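Local coordinates for flavin reductase domain protein, FMN-binding (Shewanella baltica, PDB 3HMZ) that binds flavin mononucleotide and probably acts as a flavin-dependent oxidoreductase using NAD or NADP, at residues T31-A36 and L90-R95; P58-V63 and G78-Q83; C111-F116 and P124-C129; P141-Q144 and F150-E153. One frame throughout, in Å; residues are numbered along the deposited sequence.

Interaction 1 (T31-A36 and L90-R95)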
loop_
_atom_site.group_PDB
_atom_site.type_symbol
_atom_site.label_atom_id
_atom_site.label_comp_id
_atom_site.label_asym_id
_atom_site.label_seq_id
_atom_site.Cartn_x
_atom_site.Cartn_y
_atom_site.Cartn_z
ATOM N N THR A 31 -6.326 2.195 2.286
ATOM C CA THR A 31 -6.866 1.209 3.199
ATOM C C THR A 31 -8.169 0.735 2.537
ATOM O O THR A 31 -8.894 1.530 1.939
ATOM C CB THR A 31 -7.078 1.829 4.570
ATOM O OG1 THR A 31 -5.780 2.122 5.108
ATOM C CG2 THR A 31 -7.822 0.913 5.473
ATOM N N VAL A 32 -8.410 -0.575 2.595
ATOM C CA VAL A 32 -9.545 -1.184 1.948
ATOM C C VAL A 32 -10.478 -1.860 2.914
ATOM O O VAL A 32 -10.162 -1.994 4.105
ATOM C CB VAL A 32 -9.087 -2.216 0.880
ATOM C CG1 VAL A 32 -8.110 -1.565 -0.114
ATOM C CG2 VAL A 32 -8.400 -3.434 1.517
ATOM N N LEU A 33 -11.643 -2.237 2.398
ATOM C CA LEU A 33 -12.540 -3.161 3.116
ATOM C C LEU A 33 -12.445 -4.507 2.400
ATOM O O LEU A 33 -12.473 -4.580 1.178
ATOM C CB LEU A 33 -13.989 -2.678 3.161
ATOM C CG LEU A 33 -14.188 -1.242 3.593
ATOM C CD1 LEU A 33 -15.686 -0.923 3.495
ATOM C CD2 LEU A 33 -13.613 -0.931 4.959
ATOM N N VAL A 34 -12.309 -5.567 3.184
ATOM C CA VAL A 34 -12.284 -6.952 2.696
ATOM C C VAL A 34 -13.639 -7.551 3.050
ATOM O O VAL A 34 -14.058 -7.539 4.209
ATOM C CB VAL A 34 -11.165 -7.802 3.356
ATOM C CG1 VAL A 34 -11.097 -9.224 2.721
ATOM C CG2 VAL A 34 -9.803 -7.041 3.299
ATOM N N SER A 35 -14.357 -8.022 2.043
ATOM C CA SER A 35 -15.628 -8.725 2.295
ATOM C C SER A 35 -15.614 -10.133 1.740
ATOM O O SER A 35 -14.962 -10.427 0.726
ATOM C CB SER A 35 -16.787 -7.917 1.754
ATOM O OG SER A 35 -16.671 -7.763 0.352
ATOM N N ALA A 36 -16.416 -10.992 2.374
ATOM C CA ALA A 36 -16.459 -12.397 1.997
ATOM C C ALA A 36 -17.751 -13.016 2.494
ATOM O O ALA A 36 -18.400 -12.467 3.390
ATOM C CB ALA A 36 -15.205 -13.165 2.551
ATOM N N LEU A 90 -15.611 6.923 6.903
ATOM C CA LEU A 90 -14.593 6.929 7.961
ATOM C C LEU A 90 -15.027 6.076 9.184
ATOM O O LEU A 90 -14.299 5.176 9.616
ATOM C CB LEU A 90 -14.337 8.364 8.449
ATOM C CG LEU A 90 -13.433 8.561 9.655
ATOM C CD1 LEU A 90 -12.057 8.068 9.363
ATOM C CD2 LEU A 90 -13.425 10.044 9.998
ATOM N N GLN A 91 -16.239 6.319 9.689
ATOM C CA GLN A 91 -16.702 5.590 10.887
ATOM C C GLN A 91 -16.910 4.119 10.555
ATOM O O GLN A 91 -16.496 3.251 11.320
ATOM C CB GLN A 91 -18.005 6.145 11.489
ATOM C CG GLN A 91 -18.112 7.629 11.709
ATOM C CD GLN A 91 -16.927 8.308 12.340
ATOM O OE1 GLN A 91 -16.296 7.771 13.236
ATOM N NE2 GLN A 91 -16.681 9.575 11.936
ATOM N N LEU A 92 -17.526 3.833 9.408
ATOM C CA LEU A 92 -17.754 2.462 8.967
ATOM C C LEU A 92 -16.445 1.681 8.912
ATOM O O LEU A 92 -16.344 0.541 9.396
ATOM C CB LEU A 92 -18.433 2.428 7.597
ATOM C CG LEU A 92 -18.804 1.094 6.934
ATOM C CD1 LEU A 92 -19.926 1.263 5.868
ATOM C CD2 LEU A 92 -17.613 0.407 6.283
ATOM N N THR A 93 -15.428 2.332 8.339
ATOM C CA THR A 93 -14.125 1.663 8.142
ATOM C C THR A 93 -13.471 1.324 9.470
ATOM O O THR A 93 -13.041 0.187 9.701
ATOM C CB THR A 93 -13.219 2.506 7.256
ATOM O OG1 THR A 93 -13.858 2.702 5.983
ATOM C CG2 THR A 93 -11.852 1.852 7.054
ATOM N N HIS A 94 -13.482 2.294 10.367
ATOM C CA HIS A 94 -12.898 2.056 11.670
ATOM C C HIS A 94 -13.685 1.016 12.466
ATOM O O HIS A 94 -13.096 0.147 13.103
ATOM C CB HIS A 94 -12.790 3.373 12.431
ATOM C CG HIS A 94 -11.946 3.258 13.657
ATOM N ND1 HIS A 94 -12.523 3.160 14.888
ATOM C CD2 HIS A 94 -10.614 3.076 13.836
ATOM C CE1 HIS A 94 -11.573 3.025 15.805
ATOM N NE2 HIS A 94 -10.401 2.981 15.195
ATOM N N ARG A 95 -15.015 1.063 12.352
ATOM C CA ARG A 95 -15.882 0.137 13.088
ATOM C C ARG A 95 -15.712 -1.297 12.641
ATOM O O ARG A 95 -15.594 -2.200 13.483
ATOM C CB ARG A 95 -17.355 0.539 12.982
ATOM C CG ARG A 95 -17.717 1.770 13.779
ATOM C CD ARG A 95 -19.208 2.069 13.619
ATOM N NE ARG A 95 -19.552 3.341 14.228
ATOM C CZ ARG A 95 -20.791 3.755 14.448
ATOM N NH1 ARG A 95 -21.814 2.984 14.142
ATOM N NH2 ARG A 95 -21.000 4.939 14.999
#
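Leu33, Leu92 and Thr93 meet with no ring, amide or carboxylate among them, so there are no faces or edges to assign; methyl branches make the contact, with one hydroxyl beside them. Leu33 splits its fork between two residues of the helix. Its CD1 lies 3.6 Å from Leu92 CD2, the tightest approach across the two segments. Its CD2 turns to Thr93 instead and touches both branches, 3.8 Å from Thr93 OG1 and 3.9 Å from Thr93 CG2. The reach of Leu92 follows from its first torsion: CG sits anti to the backbone N (chi1 -179°), and the CD2 end therefore comes closer to the strand than the start of the side chain does. The polar partner of Thr93 OG1 is Gln89 O, four residues back and just ahead of the helix, and toward the methyl Leu33 CD2 it only packs. Thr31 CG2 adds a looser approach to Thr93 CG2, at 4.4 Å. Elsewhere Leu33 also touches Val44 and Cys129, and Leu92 touches Val113. The flavin is close by: the Thr31 side chain is about 4 Å from FMN, and His94 belongs to its pocket. A helix laid by its apolar side on a barrel strand next to the cofactor fits the FMN-binding split barrel of the flavin reductase family.

Interaction 2 (P58-V63 and G78-Q83); sequences PKLTVV and GMFVIQ. With FMN (flavin mononucleotide), chain B.
Strands 58-63 and 79-83 cross at 91° with their axes 10.3 Å apart, and in the gap Leu60 and Val62 meet Phe80 and Ile82. A separation of this size rules out pairing within a sheet. The strands instead face each other across the interior of the antiparallel barrel, since strands 32-38 and 41-55 connect them round one side and strands 149-160 and 131-138 round the other. The contact is therefore part of the barrel core, and it is wholly apolar. Leu60 divides its two methyls: CD2 packs 3.9 Å from Ile82 CG1, while CD1 comes to the edge of the Phe80 ring, 4.2 Å from CE2. Val62 approaches the far end of the same ring obliquely, CG1 lying 4.1 Å from Phe80 CZ. The ring is presented to both by a first torsion that puts CG between the backbone N and the carbonyl carbon (chi1 57°). Ile82, two residues along the strand, places its CG1 at the ring edge, in plane, so that it touches Leu60 and borders Phe80 at once. Strand neighbours complete the packing: Val32 and Val34 lie against Ile82, and Cys135 and Ala152 against Phe80. At the end of strand 58-63 the core gives way to the cofactor site, where FMN N3 donates to Val63 O over 2.8 Å, with an angle of 155° at the hydrogen.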
loop_
_atom_site.group_PDB
_atom_site.type_symbol
_atom_site.label_atom_id
_atom_site.label_comp_id
_atom_site.label_asym_id
_atom_site.label_seq_id
_atom_site.Cartn_x
_atom_site.Cartn_y
_atom_site.Cartn_z
ATOM N N PRO A 58 -4.543 -9.016 -13.419
ATOM C CA PRO A 58 -4.296 -8.433 -12.111
ATOM C C PRO A 58 -4.274 -9.421 -10.946
ATOM O O PRO A 58 -5.035 -10.391 -10.922
ATOM C CB PRO A 58 -5.424 -7.431 -11.951
ATOM C CG PRO A 58 -6.485 -7.941 -12.873
ATOM C CD PRO A 58 -5.759 -8.498 -14.033
ATOM N N LYS A 59 -3.409 -9.149 -9.976
ATOM C CA LYS A 59 -3.333 -9.899 -8.733
ATOM C C LYS A 59 -3.070 -8.900 -7.601
ATOM O O LYS A 59 -2.581 -7.774 -7.830
ATOM C CB LYS A 59 -2.223 -10.945 -8.735
ATOM C CG LYS A 59 -2.301 -11.993 -9.851
ATOM C CD LYS A 59 -1.168 -13.009 -9.693
ATOM C CE LYS A 59 -0.903 -13.974 -10.906
ATOM N NZ LYS A 59 -1.927 -14.082 -11.898
ATOM N N LEU A 60 -3.380 -9.353 -6.405
ATOM C CA LEU A 60 -3.125 -8.581 -5.197
ATOM C C LEU A 60 -2.785 -9.472 -4.019
ATOM O O LEU A 60 -2.987 -10.711 -4.077
ATOM C CB LEU A 60 -4.289 -7.605 -4.922
ATOM C CG LEU A 60 -5.675 -8.217 -4.681
ATOM C CD1 LEU A 60 -5.819 -8.953 -3.314
ATOM C CD2 LEU A 60 -6.705 -7.083 -4.752
ATOM N N THR A 61 -2.182 -8.848 -3.017
ATOM C CA THR A 61 -1.902 -9.481 -1.760
ATOM C C THR A 61 -2.761 -8.837 -0.688
ATOM O O THR A 61 -3.070 -7.638 -0.771
ATOM C CB THR A 61 -0.413 -9.388 -1.324
ATOM O OG1 THR A 61 -0.009 -8.008 -1.292
ATOM C CG2 THR A 61 0.489 -10.216 -2.274
ATOM N N VAL A 62 -3.081 -9.597 0.360
ATOM C CA VAL A 62 -3.689 -9.041 1.578
ATOM C C VAL A 62 -3.213 -9.870 2.777
ATOM O O VAL A 62 -3.039 -11.090 2.666
ATOM C CB VAL A 62 -5.217 -8.913 1.485
ATOM C CG1 VAL A 62 -5.940 -10.305 1.325
ATOM C CG2 VAL A 62 -5.730 -8.085 2.644
ATOM N N VAL A 63 -2.934 -9.191 3.867
ATOM C CA VAL A 63 -2.512 -9.809 5.113
ATOM C C VAL A 63 -3.743 -9.929 5.991
ATOM O O VAL A 63 -4.408 -8.928 6.288
ATOM C CB VAL A 63 -1.406 -9.011 5.795
ATOM C CG1 VAL A 63 -0.928 -9.768 7.013
ATOM C CG2 VAL A 63 -0.249 -8.745 4.812
ATOM N N GLY A 78 -12.691 -19.372 -0.798
ATOM C CA GLY A 78 -11.697 -19.043 -1.814
ATOM C C GLY A 78 -11.964 -17.797 -2.645
ATOM O O GLY A 78 -11.365 -17.620 -3.699
HETATM N N MSE A 79 -12.895 -16.964 -2.174
HETATM C CA MSE A 79 -13.324 -15.759 -2.892
HETATM C C MSE A 79 -13.523 -14.615 -1.905
HETATM O O MSE A 79 -13.912 -14.823 -0.769
HETATM C CB MSE A 79 -14.682 -16.002 -3.569
HETATM C CG MSE A 79 -14.738 -17.081 -4.632
HETATM SE SE MSE A 79 -13.838 -16.576 -6.262
HETATM C CE MSE A 79 -14.648 -14.888 -6.728
ATOM N N PHE A 80 -13.291 -13.395 -2.379
ATOM C CA PHE A 80 -13.542 -12.206 -1.567
ATOM C C PHE A 80 -13.590 -10.987 -2.476
ATOM O O PHE A 80 -13.269 -11.058 -3.665
ATOM C CB PHE A 80 -12.508 -12.055 -0.433
ATOM C CG PHE A 80 -11.069 -12.004 -0.893
ATOM C CD1 PHE A 80 -10.336 -13.185 -1.089
ATOM C CD2 PHE A 80 -10.410 -10.785 -1.029
ATOM C CE1 PHE A 80 -9.022 -13.156 -1.466
ATOM C CE2 PHE A 80 -9.070 -10.748 -1.399
ATOM C CZ PHE A 80 -8.368 -11.944 -1.610
ATOM N N VAL A 81 -14.008 -9.869 -1.878
ATOM C CA VAL A 81 -14.015 -8.588 -2.567
ATOM C C VAL A 81 -13.099 -7.646 -1.757
ATOM O O VAL A 81 -13.094 -7.626 -0.506
ATOM C CB VAL A 81 -15.417 -7.956 -2.709
ATOM C CG1 VAL A 81 -15.345 -6.549 -3.369
ATOM C CG2 VAL A 81 -16.371 -8.886 -3.489
ATOM N N ILE A 82 -12.298 -6.904 -2.514
ATOM C CA ILE A 82 -11.491 -5.777 -1.987
ATOM C C ILE A 82 -12.159 -4.529 -2.536
ATOM O O ILE A 82 -12.420 -4.415 -3.732
ATOM C CB ILE A 82 -10.034 -5.836 -2.454
ATOM C CG1 ILE A 82 -9.335 -7.072 -1.856
ATOM C CG2 ILE A 82 -9.265 -4.551 -2.107
ATOM C CD1 ILE A 82 -9.262 -7.076 -0.330
ATOM N N GLN A 83 -12.477 -3.600 -1.652
ATOM C CA GLN A 83 -13.131 -2.370 -2.064
ATOM C C GLN A 83 -12.539 -1.179 -1.336
ATOM O O GLN A 83 -12.041 -1.298 -0.231
ATOM C CB GLN A 83 -14.661 -2.454 -1.896
ATOM C CG GLN A 83 -15.154 -2.902 -0.516
ATOM C CD GLN A 83 -15.819 -4.232 -0.547
ATOM O OE1 GLN A 83 -16.922 -4.330 -1.115
ATOM N NE2 GLN A 83 -15.200 -5.245 0.075
HETATM N N1 FMN B . -6.481 -6.839 10.145
HETATM C C2 FMN B . -5.749 -7.627 9.289
HETATM O O2 FMN B . -5.731 -8.845 9.467
HETATM N N3 FMN B . -5.079 -7.035 8.235
HETATM C C4 FMN B . -5.074 -5.692 8.018
HETATM O O4 FMN B . -4.412 -5.236 7.048
HETATM C C4A FMN B . -5.808 -4.897 8.913
HETATM N N5 FMN B . -5.872 -3.525 8.752
HETATM C C5A FMN B . -6.742 -2.735 9.490
HETATM C C6 FMN B . -6.926 -1.377 9.189
HETATM C C7 FMN B . -7.780 -0.578 9.942
HETATM C C7M FMN B . -7.980 0.864 9.596
HETATM C C8 FMN B . -8.464 -1.146 11.020
HETATM C C8M FMN B . -9.399 -0.317 11.877
HETATM C C9 FMN B . -8.279 -2.493 11.299
HETATM C C9A FMN B . -7.438 -3.320 10.570
HETATM N N10 FMN B . -7.257 -4.676 10.829
HETATM C C10 FMN B . -6.513 -5.470 9.972
HETATM C "C1'" FMN B . -8.051 -5.391 11.888
HETATM C "C2'" FMN B . -9.324 -6.091 11.393
HETATM O "O2'" FMN B . -10.077 -5.267 10.487
HETATM C "C3'" FMN B . -10.131 -6.421 12.644
HETATM O "O3'" FMN B . -9.412 -7.381 13.413
HETATM C "C4'" FMN B . -11.591 -6.829 12.360
HETATM O "O4'" FMN B . -12.312 -6.648 13.575
HETATM C "C5'" FMN B . -11.759 -8.254 11.872
HETATM O "O5'" FMN B . -13.161 -8.492 11.730
HETATM P P FMN B . -13.710 -9.985 11.558
HETATM O O1P FMN B . -15.215 -9.805 11.654
HETATM O O2P FMN B . -13.241 -10.562 10.252
HETATM O O3P FMN B . -13.164 -10.814 12.692
#

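Interaction 3 (C111-F116 and P124-C129); sequences CGVELF and PFVAGC. With EDO (1,2-ethanediol), chain E; EDO (1,2-ethanediol), chain F.
Phe116 pairs with Phe125 as an antiparallel hydrogen-bonded pair in the beta hairpin of strands 115-116 and 125-126, with Phe116 N to Phe125 O at 2.8 Å and Phe125 N to Phe116 O at 2.9 Å. From its CB, the Phe116 side chain turns into the position between backbone N and carbonyl carbon (chi1 69°), which swings the ring across the partner strand. CD1 comes first, 3.3 Å from Phe125 O, with Ala127 N at the ring edge in plane. CE1 is next, 3.6 Å from Val126 O, also near the ring plane. CZ, at the tip, lies 3.5 Å from Phe125 CB. That CB stands over one face in a CH-pi contact only 15° off the ring normal; a 1,2-ethanediol, probably from the crystallisation liquor, lies over the opposite face. Were Phe116 an alanine, Phe125 CB would probably lose the ring that covers it, and a gap would open beside the backbone of Val126 and Ala127. Leu115 and Val126, the next pair, use the other side of the hairpin, where Leu115 CD1 packs 3.8 Å from Pro124 CB. Ala127 N bonds to Glu114 O at 2.8 Å, and a water joins Glu114 N to Ala127 O, inside the type II turn from Val126 to Cys129. Trp132 meets the Phe116 ring edge-to-face. The side bearing Leu115 and Val126 lies on Asp42 and Val44 of strand 41-55, while Val113 packs on Leu92 and Val96 of helix 90-96.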
loop_
_atom_site.group_PDB
_atom_site.type_symbol
_atom_site.label_atom_id
_atom_site.label_comp_id
_atom_site.label_asym_id
_atom_site.label_seq_id
_atom_site.Cartn_x
_atom_site.Cartn_y
_atom_site.Cartn_z
ATOM N N CYS A 111 -22.331 -1.731 12.315
ATOM C CA CYS A 111 -21.295 -0.927 11.694
ATOM C C CYS A 111 -21.851 -0.040 10.562
ATOM O O CYS A 111 -21.108 0.759 10.010
ATOM C CB CYS A 111 -20.170 -1.825 11.157
ATOM S SG CYS A 111 -19.172 -2.639 12.425
ATOM N N GLY A 112 -23.139 -0.166 10.223
ATOM C CA GLY A 112 -23.769 0.648 9.157
ATOM C C GLY A 112 -23.388 0.196 7.763
ATOM O O GLY A 112 -23.417 1.005 6.845
ATOM N N VAL A 113 -23.072 -1.107 7.599
ATOM C CA VAL A 113 -22.662 -1.630 6.317
ATOM C C VAL A 113 -23.862 -2.098 5.512
ATOM O O VAL A 113 -24.579 -3.011 5.942
ATOM C CB VAL A 113 -21.715 -2.834 6.489
ATOM C CG1 VAL A 113 -21.347 -3.471 5.126
ATOM C CG2 VAL A 113 -20.444 -2.398 7.262
ATOM N N GLU A 114 -24.044 -1.509 4.339
ATOM C CA GLU A 114 -25.071 -1.878 3.369
ATOM C C GLU A 114 -24.379 -2.665 2.254
ATOM O O GLU A 114 -23.416 -2.183 1.677
ATOM C CB GLU A 114 -25.789 -0.659 2.802
ATOM C CG GLU A 114 -26.780 -0.984 1.713
ATOM C CD GLU A 114 -27.343 0.238 1.073
ATOM O OE1 GLU A 114 -27.646 1.183 1.795
ATOM O OE2 GLU A 114 -27.492 0.232 -0.172
ATOM N N LEU A 115 -24.843 -3.878 1.998
ATOM C CA LEU A 115 -24.266 -4.752 0.999
ATOM C C LEU A 115 -25.135 -4.846 -0.275
ATOM O O LEU A 115 -26.366 -4.681 -0.239
ATOM C CB LEU A 115 -24.096 -6.178 1.534
ATOM C CG LEU A 115 -23.180 -6.312 2.746
ATOM C CD1 LEU A 115 -23.218 -7.743 3.259
ATOM C CD2 LEU A 115 -21.751 -5.852 2.423
ATOM N N PHE A 116 -24.480 -5.163 -1.383
ATOM C CA PHE A 116 -25.140 -5.455 -2.644
ATOM C C PHE A 116 -24.401 -6.551 -3.368
ATOM O O PHE A 116 -23.302 -6.937 -2.979
ATOM C CB PHE A 116 -25.291 -4.200 -3.515
ATOM C CG PHE A 116 -23.983 -3.631 -4.084
ATOM C CD1 PHE A 116 -23.155 -2.810 -3.344
ATOM C CD2 PHE A 116 -23.589 -3.931 -5.383
ATOM C CE1 PHE A 116 -21.973 -2.282 -3.886
ATOM C CE2 PHE A 116 -22.431 -3.409 -5.948
ATOM C CZ PHE A 116 -21.612 -2.569 -5.183
ATOM N N PRO A 124 -20.499 -10.495 -1.410
ATOM C CA PRO A 124 -21.024 -9.230 -0.902
ATOM C C PRO A 124 -20.104 -8.064 -1.270
ATOM O O PRO A 124 -18.883 -8.148 -1.060
ATOM C CB PRO A 124 -21.007 -9.437 0.606
ATOM C CG PRO A 124 -19.834 -10.359 0.849
ATOM C CD PRO A 124 -19.662 -11.162 -0.389
ATOM N N PHE A 125 -20.691 -7.015 -1.823
ATOM C CA PHE A 125 -19.999 -5.779 -2.157
ATOM C C PHE A 125 -20.539 -4.678 -1.214
ATOM O O PHE A 125 -21.758 -4.637 -0.935
ATOM C CB PHE A 125 -20.278 -5.380 -3.595
ATOM C CG PHE A 125 -19.671 -6.303 -4.618
ATOM C CD1 PHE A 125 -20.234 -7.532 -4.902
ATOM C CD2 PHE A 125 -18.537 -5.928 -5.302
ATOM C CE1 PHE A 125 -19.656 -8.365 -5.863
ATOM C CE2 PHE A 125 -17.988 -6.726 -6.275
ATOM C CZ PHE A 125 -18.557 -7.978 -6.553
ATOM N N VAL A 126 -19.671 -3.774 -0.768
ATOM C CA VAL A 126 -20.066 -2.719 0.161
ATOM C C VAL A 126 -20.549 -1.483 -0.591
ATOM O O VAL A 126 -19.813 -0.884 -1.364
ATOM C CB VAL A 126 -18.950 -2.390 1.167
ATOM C CG1 VAL A 126 -19.378 -1.263 2.108
ATOM C CG2 VAL A 126 -18.481 -3.674 1.942
ATOM N N ALA A 127 -21.796 -1.105 -0.364
ATOM C CA ALA A 127 -22.361 0.117 -0.938
ATOM C C ALA A 127 -21.625 1.360 -0.444
ATOM O O ALA A 127 -21.202 1.407 0.711
ATOM C CB ALA A 127 -23.870 0.263 -0.581
ATOM N N GLY A 128 -21.432 2.321 -1.338
ATOM C CA GLY A 128 -20.845 3.605 -1.012
ATOM C C GLY A 128 -19.358 3.722 -1.275
ATOM O O GLY A 128 -18.800 4.820 -1.209
ATOM N N CYS A 129 -18.681 2.594 -1.535
ATOM C CA CYS A 129 -17.247 2.629 -1.816
ATOM C C CYS A 129 -17.039 3.244 -3.204
ATOM O O CYS A 129 -17.999 3.435 -3.973
ATOM C CB CYS A 129 -16.677 1.221 -1.793
ATOM S SG CYS A 129 -16.792 0.471 -0.142
HETATM C C1 EDO E . -24.069 1.081 -5.588
HETATM O O1 EDO E . -24.531 -0.247 -5.895
HETATM C C2 EDO E . -23.085 0.988 -4.441
HETATM O O2 EDO E . -22.593 2.234 -3.971
HETATM C C1 EDO F . -22.122 4.942 9.746
HETATM O O1 EDO F . -23.463 4.418 9.675
HETATM C C2 EDO F . -21.125 3.803 9.639
HETATM O O2 EDO F . -20.980 3.159 10.887
HETATM O O HOH W 1 -22.334 0.612 3.227
#

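Interaction 4 (P141-Q144 and F150-E153); sequences PNNQ and FIAE
The tight connection from helix 141-147 into strand 149-160 folds Gln144 back onto Phe150. Gln144 CG stands over one face of the Phe150 ring, 3.7 Å from its centroid and 15° off the normal, a CH-pi contact displaced toward the rim. Beyond CG the chain is extended and carries the amide across the same ring: the two planes are 17° apart, hence stacked, with Gln144 NE2 3.5 Å from Phe150 CE2. One water links helix to strand, donating to Gln144 OE1 at 2.7 Å and accepting from Ile151 N at 2.9 Å. Alongside, Asn143 ND2 packs 3.8 Å from Ile151 CD1, while its polar bond goes to Asn143 OD1 of the second subunit. Phe150 also touches Leu137 and, from helix 69-77, Arg71 and Glu75. With an alanine at Phe150, the Gln144 side chain would probably lose the flat surface under its CG and amide, and a gap would open between helix and sheet. OE1 accepts from both the water and Glu140 N, which probably limits the rotation of the amide and implies that the carbonyl oxygen keeps two donors while the amide lies on the ring.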
loop_
_atom_site.group_PDB
_atom_site.type_symbol
_atom_site.label_atom_id
_atom_site.label_comp_id
_atom_site.label_asym_id
_atom_site.label_seq_id
_atom_site.Cartn_x
_atom_site.Cartn_y
_atom_site.Cartn_z
ATOM N N PRO A 141 -0.386 -22.440 0.975
ATOM C CA PRO A 141 -0.363 -22.808 2.379
ATOM C C PRO A 141 0.722 -22.221 3.249
ATOM O O PRO A 141 0.429 -21.758 4.334
ATOM C CB PRO A 141 -0.252 -24.346 2.339
ATOM C CG PRO A 141 -0.929 -24.687 1.067
ATOM C CD PRO A 141 -0.572 -23.606 0.093
ATOM N N ASN A 142 1.967 -22.215 2.774
ATOM C CA ASN A 142 3.074 -21.717 3.578
ATOM C C ASN A 142 2.965 -20.216 3.832
ATOM O O ASN A 142 3.138 -19.763 4.952
ATOM C CB ASN A 142 4.421 -22.000 2.927
ATOM C CG ASN A 142 5.556 -21.740 3.889
ATOM O OD1 ASN A 142 5.635 -22.382 4.928
ATOM N ND2 ASN A 142 6.375 -20.743 3.601
ATOM N N ASN A 143 2.648 -19.466 2.787
ATOM C CA ASN A 143 2.489 -18.003 2.966
ATOM C C ASN A 143 1.378 -17.696 3.965
ATOM O O ASN A 143 1.517 -16.823 4.834
ATOM C CB ASN A 143 2.121 -17.303 1.656
ATOM C CG ASN A 143 3.271 -17.121 0.707
ATOM O OD1 ASN A 143 4.435 -17.216 1.088
ATOM N ND2 ASN A 143 2.940 -16.778 -0.546
ATOM N N GLN A 144 0.281 -18.439 3.846
ATOM C CA GLN A 144 -0.877 -18.176 4.704
ATOM C C GLN A 144 -0.627 -18.521 6.177
ATOM O O GLN A 144 -1.049 -17.808 7.100
ATOM C CB GLN A 144 -2.116 -18.874 4.132
ATOM C CG GLN A 144 -2.547 -18.283 2.788
ATOM C CD GLN A 144 -3.530 -19.125 1.988
ATOM O OE1 GLN A 144 -3.531 -19.065 0.762
ATOM N NE2 GLN A 144 -4.359 -19.928 2.680
ATOM N N PHE A 150 -2.015 -13.627 1.876
ATOM C CA PHE A 150 -2.924 -14.204 0.922
ATOM C C PHE A 150 -2.747 -13.534 -0.424
ATOM O O PHE A 150 -2.582 -12.325 -0.475
ATOM C CB PHE A 150 -4.367 -14.040 1.429
ATOM C CG PHE A 150 -4.666 -14.876 2.643
ATOM C CD1 PHE A 150 -4.199 -14.542 3.877
ATOM C CD2 PHE A 150 -5.448 -16.024 2.515
ATOM C CE1 PHE A 150 -4.422 -15.341 4.986
ATOM C CE2 PHE A 150 -5.723 -16.821 3.628
ATOM C CZ PHE A 150 -5.202 -16.497 4.854
ATOM N N ILE A 151 -2.724 -14.323 -1.484
ATOM C CA ILE A 151 -2.591 -13.894 -2.877
ATOM C C ILE A 151 -3.862 -14.224 -3.612
ATOM O O ILE A 151 -4.385 -15.346 -3.483
ATOM C CB ILE A 151 -1.368 -14.593 -3.554
ATOM C CG1 ILE A 151 -0.075 -14.053 -2.930
ATOM C CG2 ILE A 151 -1.374 -14.360 -5.075
ATOM C CD1 ILE A 151 1.162 -14.839 -3.328
ATOM N N ALA A 152 -4.335 -13.274 -4.417
ATOM C CA ALA A 152 -5.515 -13.525 -5.227
ATOM C C ALA A 152 -5.428 -12.969 -6.624
ATOM O O ALA A 152 -4.763 -11.959 -6.842
ATOM C CB ALA A 152 -6.798 -12.942 -4.543
ATOM N N GLU A 153 -6.134 -13.627 -7.545
ATOM C CA GLU A 153 -6.312 -13.078 -8.874
ATOM C C GLU A 153 -7.552 -12.173 -8.830
ATOM O O GLU A 153 -8.570 -12.515 -8.228
ATOM C CB GLU A 153 -6.462 -14.178 -9.924
ATOM C CG GLU A 153 -6.998 -13.748 -11.271
ATOM C CD GLU A 153 -6.579 -14.717 -12.396
ATOM O OE1 GLU A 153 -6.201 -15.894 -12.083
ATOM O OE2 GLU A 153 -6.561 -14.268 -13.558
HETATM O O HOH W 2 -2.618 -17.168 -0.997
#

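Overall arrangement
Interactions 1 and 2 are buried, mainly apolar contacts without a hydrogen bond between their segments, with centres about 14 Å apart, and they share the barrel sheet: strands 32-38 and 79-84 are neighbours, with Leu33 N 2.8 Å from Gln83 O. Interaction 3 is partly buried and differs in kind, since backbone hydrogen bonds hold it as a small separate sheet; Gln83 OE1, 2.8 Å from Val126 N, ties it to interaction 2 on the other side of the chain's centre. Interaction 4, also buried although farthest from that centre, mixes ring packing with a bridging water. It adjoins interaction 2 through strands 58-63 and 149-160, yet does not touch interactions 1 or 3. Interactions 1, 2 and 4 reach the second subunit.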